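Long-range contacts in L-2,4-diaminobutyric acid acetyltransferase (PDB 6SLL), which transfers an acetyl group from acetyl-coenzyme A to L-2,4-diaminobutyric acid, a step in the biosynthesis of the chemical chaperone ectoine: residues V19-P24 with M62-E67; W33-D38 with Q90-S95; T149-Y154 with E168-I173. One frame throughout, in Å; residues are numbered along the deposited sequence. Where two conformers were deposited one is given.

Contact 1 (V19-P24 with M62-E67); sequences VVYRRP and MIAEHE
Arg22 grips Glu65 side-on across two antiparallel strands. Arg22 NE donates to Glu65 OE1 and Arg22 NH2 to Glu65 OE2, both at 2.8 Å. Both oxygens lie in the guanidinium plane, but the donors come from above the carboxylate plane; the planes stand 62° apart. Arg22 CG sits between its backbone N and carbonyl carbon (chi1 61°), and the extended chain runs beside Ile63, whose CG2 and CD1 lie under one guanidinium face. Pro24 CB closes one end of this sheet face, packing on Ile63 CD1 at 3.6 Å. The face is looser and wet near Val20 and Glu65. There a water donates to Glu65 OE1 and, weakly, to Val20 O.

The tight part is the backbone ladder and the face carrying Tyr21 and Ala64. Val20 and Glu65 form one hydrogen-bonded pair, Arg22 and Ile63 the next. Between them, Tyr21 CE1 rests 3.7 Å from Ala64 CB, which also meets Val19 CG1 at 3.8 Å.

Strand 20-22 is one of the two edge strands of the sheet within this chain. Strand 62-66 continues the sheet to strand 69-78. Helix 102-112 covers the Tyr21 and Ala64 face through Ile102, while Asp28 takes a second salt bridge from Arg22.

Contact 2 (W33-D38 with Q90-S95); sequences WELIRD and QVAVAS. With COA (coenzyme A), chain F; DAB (2,4-diaminobutyric acid), chain G.
This contact belongs to the acetyl-CoA-binding core of the GNAT fold, where helix 29-39 packs on one face of the strand that carries the cofactor. Residues 33-38 of the helix cross strand residues 90-93 at 83°, with 8.3 Å between the two segment axes. No hydrogen bond joins the two segments directly. Leu35 and Ile36 supply the helix side, mainly through methyl groups. Ile36 CD1 meets Ala92 CB at 3.7 Å, and Leu35 CD2 touches the same Ala92 CB. With CG anti to the backbone N (chi1 175°), Leu35 carries both its methyls onto the strand, CD2 at Ala92 and CD1 3.9 Å from Ala94 CB. The small alanines probably allow the helix to lie close to the strand.

Val91 and Val93 point away from the helix, to the coenzyme A side. Val93 N donates to the pantetheine carbonyl O9P of coenzyme A at 3.0 Å, with a nearly straight N-H...O angle of 169°. Gln90 points toward the helix and joins the substrate site. Its OE1 is hydrogen-bonded to Tyr50, and its NE2 also donates to Asp43 O, which helps fix the amide. Ile36 CG2 packs 4.0 Å from Gln90 NE2. Gln90 NE2 donates to OXT of diaminobutyric acid at 3.0 Å.

Contact 3 (T149-Y154 with E168-I173); sequences TVTVGY and EPLFVI. With DAB (2,4-diaminobutyric acid), chain G.
Val150 lays its CG2 methyl over one face of the Phe171 ring. The methyl is 3.6 Å from the ring centroid and 17° off the normal, a CH-pi contact. The other branch, Val150 CG1, touches Pro169 CB at 3.8 Å. With CG1 anti to the backbone N (chi1 -176°), the two methyls are shared between proline and ring. On the other face of the sheet, Thr151 OG1 lies beside Leu170 CB. A water joins that hydroxyl to Leu170 O.

The backbone sets these pairs. Thr149 with Val172 and Thr151 with Leu170 are hydrogen-bonded antiparallel pairs. The register then slips by one residue in a beta bulge that takes in Val152 and Gly153. Gly153, with no side chain, brings its CA to 3.3 Å from Glu168 O inside the bulge. Pairing resumes at Tyr154, whose N donates to Glu168 O at 3.0 Å.

Farther out, the bend of Glu168 at chi2 (-81°) turns its carboxylate to the substrate. Glu168 OE2 accepts from the N of diaminobutyric acid at 2.7 Å, and Glu168 OE1 is hydrogen-bonded to Thr125 OG1. Tyr154 OH is hydrogen-bonded to Asp55 of the second subunit. This is a bulged antiparallel hairpin at the edge of the GNAT sheet formed by its last two strands, with Glu168 in the diaminobutyric acid pocket.

In the fold
From the N terminus, strand 20-22 comes first and helix 29-39 follows. Contact 1 closes a loop of two helices when the chain returns as strand 62-66. Contact 2 starts inside that loop and closes later, at strand 85-93, so the two cross along the chain. They are about 13 Å apart between centres and do not touch. Contact 3 comes afterwards in series, closing a short connection without helix or strand. All three reach the same seven-stranded sheet. Contacts 1 and 3 occupy its two edges within this chain, about 28 Å apart between centres. Contact 2 lies on an inner strand. Contacts 2 and 3 both reach the bound diaminobutyric acid.

Contact 1 (V19-P24 with M62-E67)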
# COMPACT_ATOMS: atom_id res chain seq x y z
N VAL B 19 16.47 21.95 5.56
CA VAL B 19 15.66 20.75 5.52
C VAL B 19 16.51 19.62 5.06
O VAL B 19 17.36 19.73 4.18
CB VAL B 19 14.46 20.94 4.59
CG1 VAL B 19 13.64 19.66 4.45
CG2 VAL B 19 13.56 22.06 5.06
N VAL B 20 16.37 18.45 5.75
CA VAL B 20 17.11 17.27 5.37
C VAL B 20 16.13 16.22 4.81
O VAL B 20 15.02 16.05 5.26
CB VAL B 20 18.04 16.88 6.38
CG1 VAL B 20 19.09 17.90 6.75
CG2 VAL B 20 17.34 16.55 7.54
N TYR B 21 16.67 15.50 3.82
CA TYR B 21 15.88 14.54 3.02
C TYR B 21 16.42 13.16 3.20
O TYR B 21 17.68 12.98 3.11
CB TYR B 21 15.89 14.95 1.53
CG TYR B 21 15.23 16.33 1.33
CD1 TYR B 21 13.85 16.44 1.15
CD2 TYR B 21 15.98 17.48 1.33
CE1 TYR B 21 13.25 17.66 0.99
CE2 TYR B 21 15.36 18.70 1.23
CZ TYR B 21 13.99 18.82 1.03
OH TYR B 21 13.34 19.99 0.92
N ARG B 22 15.59 12.16 3.39
CA ARG B 22 16.08 10.79 3.58
C ARG B 22 14.92 9.82 3.24
O ARG B 22 13.78 10.18 3.20
CB ARG B 22 16.50 10.52 5.03
CG ARG B 22 15.39 10.65 6.05
CD ARG B 22 15.88 10.40 7.43
NE ARG B 22 14.81 10.68 8.45
CZ ARG B 22 13.88 9.80 8.85
NH1 ARG B 22 13.79 8.61 8.25
NH2 ARG B 22 12.99 10.13 9.74
N ARG B 23 15.28 8.55 3.06
CA ARG B 23 14.22 7.58 2.95
C ARG B 23 13.61 7.27 4.32
O ARG B 23 14.29 7.39 5.39
CB ARG B 23 14.70 6.30 2.21
CG ARG B 23 15.49 5.43 3.13
CD ARG B 23 15.96 4.13 2.34
NE ARG B 23 16.54 4.38 0.91
CZ ARG B 23 17.68 4.90 0.42
NH1 ARG B 23 18.31 5.12 1.19
NH2 ARG B 23 18.30 5.33 -0.74
N PRO B 24 12.35 6.93 4.34
CA PRO B 24 11.73 6.56 5.61
C PRO B 24 12.17 5.21 6.09
O PRO B 24 12.76 4.44 5.31
CB PRO B 24 10.24 6.56 5.27
CG PRO B 24 10.19 6.15 3.84
CD PRO B 24 11.42 6.84 3.21
N MET B 62 10.15 9.08 0.32
CA MET B 62 10.99 10.20 0.76
C MET B 62 10.37 10.84 2.01
O MET B 62 9.12 10.94 2.11
CB MET B 62 11.00 11.30 -0.37
CG MET B 62 11.88 12.41 -0.27
SD MET B 62 13.67 11.91 0.05
CE MET B 62 13.70 11.07 -1.49
N ILE B 63 11.25 11.26 2.92
CA ILE B 63 10.91 12.14 4.07
C ILE B 63 11.71 13.39 4.03
O ILE B 63 12.87 13.38 3.63
CB ILE B 63 11.22 11.36 5.42
CG1 ILE B 63 9.97 10.49 5.78
CG2 ILE B 63 11.61 12.28 6.58
CD1 ILE B 63 10.07 9.73 7.02
N ALA B 64 11.08 14.48 4.45
CA ALA B 64 11.76 15.74 4.75
C ALA B 64 11.61 16.06 6.19
O ALA B 64 10.53 15.94 6.78
CB ALA B 64 11.13 16.87 3.92
N GLU B 65 12.74 16.45 6.82
CA GLU B 65 12.76 16.81 8.24
C GLU B 65 13.36 18.20 8.43
O GLU B 65 14.30 18.55 7.69
CB GLU B 65 13.57 15.87 9.04
CG GLU B 65 12.86 14.62 9.26
CD GLU B 65 13.76 13.45 9.84
OE1 GLU B 65 14.85 13.33 9.41
OE2 GLU B 65 13.33 12.77 10.75
N HIS B 66 12.84 18.93 9.37
CA HIS B 66 13.38 20.28 9.69
C HIS B 66 13.41 20.40 11.19
O HIS B 66 12.37 20.24 11.85
CB HIS B 66 12.53 21.33 9.05
CG HIS B 66 13.05 22.75 9.37
ND1 HIS B 66 12.36 23.57 10.18
CD2 HIS B 66 14.13 23.41 8.93
CE1 HIS B 66 13.07 24.69 10.31
NE2 HIS B 66 14.10 24.63 9.52
N GLU B 67 14.59 20.64 11.76
CA GLU B 67 14.79 20.83 13.16
C GLU B 67 14.11 19.72 13.94
O GLU B 67 13.51 19.93 14.99
CB GLU B 67 14.36 22.23 13.58
CG GLU B 67 15.28 23.32 12.98
CD GLU B 67 15.00 24.73 13.42
OE1 GLU B 67 13.85 24.96 13.90
OE2 GLU B 67 15.93 25.54 13.05
O HOH W 1 15.70 13.75 6.72

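Contact 2 (W33-D38 with Q90-S95)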
# COMPACT_ATOMS: atom_id res chain seq x y z
N TRP B 33 2.05 9.11 9.70
CA TRP B 33 0.62 9.05 9.84
C TRP B 33 0.09 10.40 10.39
O TRP B 33 -0.91 10.91 9.90
CB TRP B 33 0.28 7.86 10.73
CG TRP B 33 -1.19 7.70 11.03
CD1 TRP B 33 -2.13 7.11 10.26
CD2 TRP B 33 -1.88 8.20 12.22
NE1 TRP B 33 -3.36 7.16 10.89
CE2 TRP B 33 -3.23 7.81 12.08
CE3 TRP B 33 -1.44 8.84 13.36
CZ2 TRP B 33 -4.15 8.07 13.05
CZ3 TRP B 33 -2.35 9.07 14.36
CH2 TRP B 33 -3.69 8.73 14.20
N GLU B 34 0.76 10.88 11.44
CA GLU B 34 0.34 12.17 12.01
C GLU B 34 0.41 13.30 11.02
O GLU B 34 -0.51 14.17 10.93
CB GLU B 34 1.17 12.49 13.25
CG GLU B 34 0.85 11.55 14.43
CD GLU B 34 1.72 11.70 15.61
OE1 GLU B 34 2.84 12.19 15.45
OE2 GLU B 34 1.28 11.30 16.71
N LEU B 35 1.49 13.33 10.18
CA LEU B 35 1.60 14.34 9.12
C LEU B 35 0.46 14.27 8.14
O LEU B 35 -0.18 15.25 7.80
CB LEU B 35 2.96 14.20 8.38
CG LEU B 35 3.17 15.08 7.21
CD1 LEU B 35 3.56 16.47 7.64
CD2 LEU B 35 4.29 14.60 6.32
N ILE B 36 0.14 13.03 7.68
CA ILE B 36 -0.97 12.85 6.73
C ILE B 36 -2.27 13.27 7.39
O ILE B 36 -3.07 14.00 6.78
CB ILE B 36 -1.03 11.42 6.23
CG1 ILE B 36 0.28 10.95 5.59
CG2 ILE B 36 -2.21 11.20 5.30
CD1 ILE B 36 0.70 11.76 4.46
N ARG B 37 -2.50 12.84 8.60
CA ARG B 37 -3.76 13.26 9.19
C ARG B 37 -3.90 14.72 9.38
O ARG B 37 -5.01 15.27 9.11
CB ARG B 37 -3.80 12.73 10.52
CG ARG B 37 -4.93 13.26 11.36
CD ARG B 37 -4.84 12.97 12.85
NE ARG B 37 -3.72 13.71 13.39
CZ ARG B 37 -3.05 13.37 14.52
NH1 ARG B 37 -3.41 12.34 15.25
NH2 ARG B 37 -1.95 14.07 14.86
N ASP B 38 -2.84 15.38 9.69
CA ASP B 38 -2.90 16.83 9.83
C ASP B 38 -3.03 17.64 8.56
O ASP B 38 -3.32 18.83 8.60
CB ASP B 38 -1.73 17.25 10.69
CG ASP B 38 -1.90 16.72 12.20
OD1 ASP B 38 -3.08 16.35 12.56
OD2 ASP B 38 -0.82 16.70 12.79
N GLN B 90 0.98 9.45 -2.12
CA GLN B 90 0.65 10.65 -1.33
C GLN B 90 1.88 11.55 -1.26
O GLN B 90 3.00 11.06 -1.01
CB GLN B 90 0.18 10.27 0.09
CG GLN B 90 -1.13 9.50 0.07
CD GLN B 90 -1.68 9.17 1.43
OE1 GLN B 90 -1.00 8.57 2.25
NE2 GLN B 90 -2.90 9.58 1.67
N VAL B 91 1.64 12.84 -1.42
CA VAL B 91 2.63 13.88 -1.17
C VAL B 91 2.08 14.81 -0.13
O VAL B 91 0.98 15.38 -0.38
CB VAL B 91 3.02 14.62 -2.47
CG1 VAL B 91 4.08 15.64 -2.21
CG2 VAL B 91 3.32 13.73 -3.64
N ALA B 92 2.79 15.05 0.93
CA ALA B 92 2.31 15.95 2.00
C ALA B 92 3.46 16.82 2.49
O ALA B 92 4.56 16.28 2.72
CB ALA B 92 1.80 15.11 3.19
N VAL B 93 3.17 18.10 2.72
CA VAL B 93 4.10 18.96 3.44
C VAL B 93 3.27 19.62 4.54
O VAL B 93 2.13 20.09 4.34
CB VAL B 93 4.74 19.98 2.49
CG1 VAL B 93 5.52 21.06 3.22
CG2 VAL B 93 5.65 19.26 1.48
N ALA B 94 3.82 19.69 5.74
CA ALA B 94 3.18 20.31 6.89
C ALA B 94 2.85 21.75 6.55
O ALA B 94 3.64 22.48 5.94
CB ALA B 94 4.13 20.27 8.09
N SER B 95 1.64 22.18 6.98
CA SER B 95 1.18 23.51 6.80
C SER B 95 2.19 24.59 7.09
O SER B 95 2.35 25.61 6.42
CB SER B 95 -0.05 23.64 7.66
OG SER B 95 -0.62 24.91 7.41
N1A COA F . -0.23 28.82 -4.03
C2A COA F . 0.34 28.91 -5.24
N3A COA F . 1.27 28.10 -5.77
C4A COA F . 1.67 27.13 -4.90
C5A COA F . 1.12 26.94 -3.64
C6A COA F . 0.12 27.82 -3.18
N6A COA F . -0.45 27.77 -2.01
N7A COA F . 1.80 25.90 -3.03
C8A COA F . 2.66 25.44 -3.93
N9A COA F . 2.57 26.14 -5.08
C1B COA F . 3.30 25.90 -6.25
C2B COA F . 4.73 26.44 -6.17
O2B COA F . 4.78 27.78 -6.55
C3B COA F . 5.43 25.41 -7.04
O3B COA F . 5.03 25.70 -8.45
P3B COA F . 6.06 26.43 -9.47
O7A COA F . 7.06 25.27 -9.67
O8A COA F . 5.17 26.90 -10.63
O9A COA F . 7.08 27.37 -8.65
C4B COA F . 4.70 24.14 -6.71
O4B COA F . 3.38 24.48 -6.38
C5B COA F . 5.50 23.34 -5.68
O5B COA F . 5.75 24.15 -4.51
P1A COA F . 6.44 23.59 -3.19
O1A COA F . 6.81 24.75 -2.36
O2A COA F . 7.46 22.57 -3.52
O3A COA F . 5.16 22.86 -2.54
P2A COA F . 4.93 22.56 -0.97
O4A COA F . 6.20 22.10 -0.35
O5A COA F . 4.24 23.73 -0.35
O6A COA F . 3.98 21.33 -1.03
CBP COA F . 1.85 20.25 -1.37
CCP COA F . 2.87 21.20 -1.95
CDP COA F . 0.81 19.94 -2.48
CEP COA F . 2.52 18.99 -0.95
CAP COA F . 1.21 20.98 -0.14
OAP COA F . 0.46 22.12 -0.65
C9P COA F . 0.30 20.16 0.71
O9P COA F . 0.67 19.19 1.40
N8P COA F . -0.99 20.57 0.65
C7P COA F . -2.08 20.06 1.33
C6P COA F . -3.16 21.21 1.65
C5P COA F . -4.02 21.56 0.49
O5P COA F . -3.46 21.81 -0.64
N4P COA F . -5.22 21.71 0.64
C3P COA F . -6.16 22.12 -0.49
C2P COA F . -7.75 21.96 0.13
S1P COA F . -8.00 23.35 1.19
N DAB G . -6.53 11.21 -2.23
CA DAB G . -5.61 10.06 -2.47
C DAB G . -4.86 9.80 -1.18
O DAB G . -4.28 8.72 -1.12
CB DAB G . -4.64 10.33 -3.63
CG DAB G . -3.61 11.38 -3.38
ND DAB G . -2.75 11.53 -4.59
OXT DAB G . -4.85 10.64 -0.29
O HOH W 2 -0.32 20.37 7.77

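Contact 3 (T149-Y154 with E168-I173)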
# COMPACT_ATOMS: atom_id res chain seq x y z
N THR B 149 -0.44 13.96 -19.49
CA THR B 149 -1.74 13.72 -19.94
C THR B 149 -2.65 13.39 -18.71
O THR B 149 -2.15 12.76 -17.79
CB THR B 149 -1.80 12.60 -20.94
OG1 THR B 149 -1.52 11.35 -20.38
CG2 THR B 149 -0.95 12.74 -22.06
N VAL B 150 -3.91 13.61 -18.84
CA VAL B 150 -4.89 13.41 -17.74
C VAL B 150 -5.95 12.45 -18.29
O VAL B 150 -6.51 12.69 -19.37
CB VAL B 150 -5.39 14.71 -17.09
CG1 VAL B 150 -6.29 14.42 -15.94
CG2 VAL B 150 -4.28 15.70 -16.57
N THR B 151 -6.24 11.31 -17.66
CA THR B 151 -7.38 10.41 -17.96
C THR B 151 -8.22 10.30 -16.70
O THR B 151 -7.98 10.92 -15.67
CB THR B 151 -6.88 9.08 -18.43
OG1 THR B 151 -5.99 8.48 -17.48
CG2 THR B 151 -6.26 9.18 -19.80
N VAL B 152 -9.37 9.56 -16.86
CA VAL B 152 -10.42 9.53 -15.90
C VAL B 152 -10.01 9.20 -14.38
O VAL B 152 -10.58 9.77 -13.47
CB VAL B 152 -11.64 8.73 -16.36
CG1 VAL B 152 -11.39 7.24 -16.39
CG2 VAL B 152 -12.80 9.01 -15.52
N GLY B 153 -9.17 8.27 -14.23
CA GLY B 153 -8.81 7.85 -12.88
C GLY B 153 -9.98 7.27 -12.11
O GLY B 153 -10.75 6.54 -12.71
N TYR B 154 -10.05 7.55 -10.82
CA TYR B 154 -11.09 6.99 -9.98
C TYR B 154 -12.14 8.12 -9.72
O TYR B 154 -11.90 9.06 -8.97
CB TYR B 154 -10.54 6.47 -8.65
CG TYR B 154 -9.34 5.57 -8.76
CD1 TYR B 154 -9.28 4.57 -9.66
CD2 TYR B 154 -8.25 5.73 -7.91
CE1 TYR B 154 -8.20 3.70 -9.71
CE2 TYR B 154 -7.16 4.91 -7.98
CZ TYR B 154 -7.11 3.90 -8.89
OH TYR B 154 -5.96 3.14 -8.94
N GLU B 168 -10.69 11.55 -8.71
CA GLU B 168 -9.21 11.35 -8.63
C GLU B 168 -8.72 11.09 -10.08
O GLU B 168 -8.38 9.95 -10.39
CB GLU B 168 -8.90 10.18 -7.73
CG GLU B 168 -9.14 10.50 -6.27
CD GLU B 168 -8.05 11.28 -5.56
OE1 GLU B 168 -6.99 11.58 -6.17
OE2 GLU B 168 -8.24 11.55 -4.35
N PRO B 169 -8.65 12.09 -10.93
CA PRO B 169 -8.19 11.86 -12.30
C PRO B 169 -6.71 11.46 -12.29
O PRO B 169 -5.91 11.89 -11.44
CB PRO B 169 -8.37 13.19 -12.97
CG PRO B 169 -8.52 14.11 -11.86
CD PRO B 169 -9.04 13.47 -10.70
N LEU B 170 -6.35 10.64 -13.26
CA LEU B 170 -4.98 10.10 -13.40
C LEU B 170 -4.11 10.95 -14.27
O LEU B 170 -4.43 11.18 -15.44
CB LEU B 170 -5.04 8.65 -13.96
CG LEU B 170 -3.76 7.94 -14.08
CD1 LEU B 170 -3.15 7.61 -12.71
CD2 LEU B 170 -3.93 6.68 -14.93
N PHE B 171 -3.01 11.43 -13.70
CA PHE B 171 -1.99 12.16 -14.44
C PHE B 171 -0.97 11.16 -14.79
O PHE B 171 -0.45 10.39 -13.98
CB PHE B 171 -1.39 13.26 -13.53
CG PHE B 171 -2.28 14.47 -13.33
CD1 PHE B 171 -3.51 14.36 -12.68
CD2 PHE B 171 -1.90 15.68 -13.83
CE1 PHE B 171 -4.36 15.44 -12.51
CE2 PHE B 171 -2.75 16.79 -13.59
CZ PHE B 171 -4.05 16.60 -13.11
N VAL B 172 -0.53 11.17 -16.04
CA VAL B 172 0.56 10.34 -16.60
C VAL B 172 1.64 11.31 -17.11
O VAL B 172 1.35 12.06 -18.09
CB VAL B 172 0.13 9.38 -17.70
CG1 VAL B 172 1.31 8.55 -18.23
CG2 VAL B 172 -0.96 8.45 -17.17
N ILE B 173 2.80 11.29 -16.52
CA ILE B 173 3.88 12.20 -16.88
C ILE B 173 5.01 11.42 -17.48
O ILE B 173 5.48 10.45 -16.91
CB ILE B 173 4.38 12.94 -15.69
CG1 ILE B 173 3.26 13.82 -15.03
CG2 ILE B 173 5.57 13.83 -16.01
CD1 ILE B 173 3.55 14.23 -13.64
N DAB G . -6.53 11.21 -2.23
CA DAB G . -5.61 10.06 -2.47
C DAB G . -4.86 9.80 -1.18
O DAB G . -4.28 8.72 -1.12
CB DAB G . -4.64 10.33 -3.63
CG DAB G . -3.61 11.38 -3.38
ND DAB G . -2.75 11.53 -4.59
OXT DAB G . -4.85 10.64 -0.29
O HOH W 3 -3.54 9.87 -18.03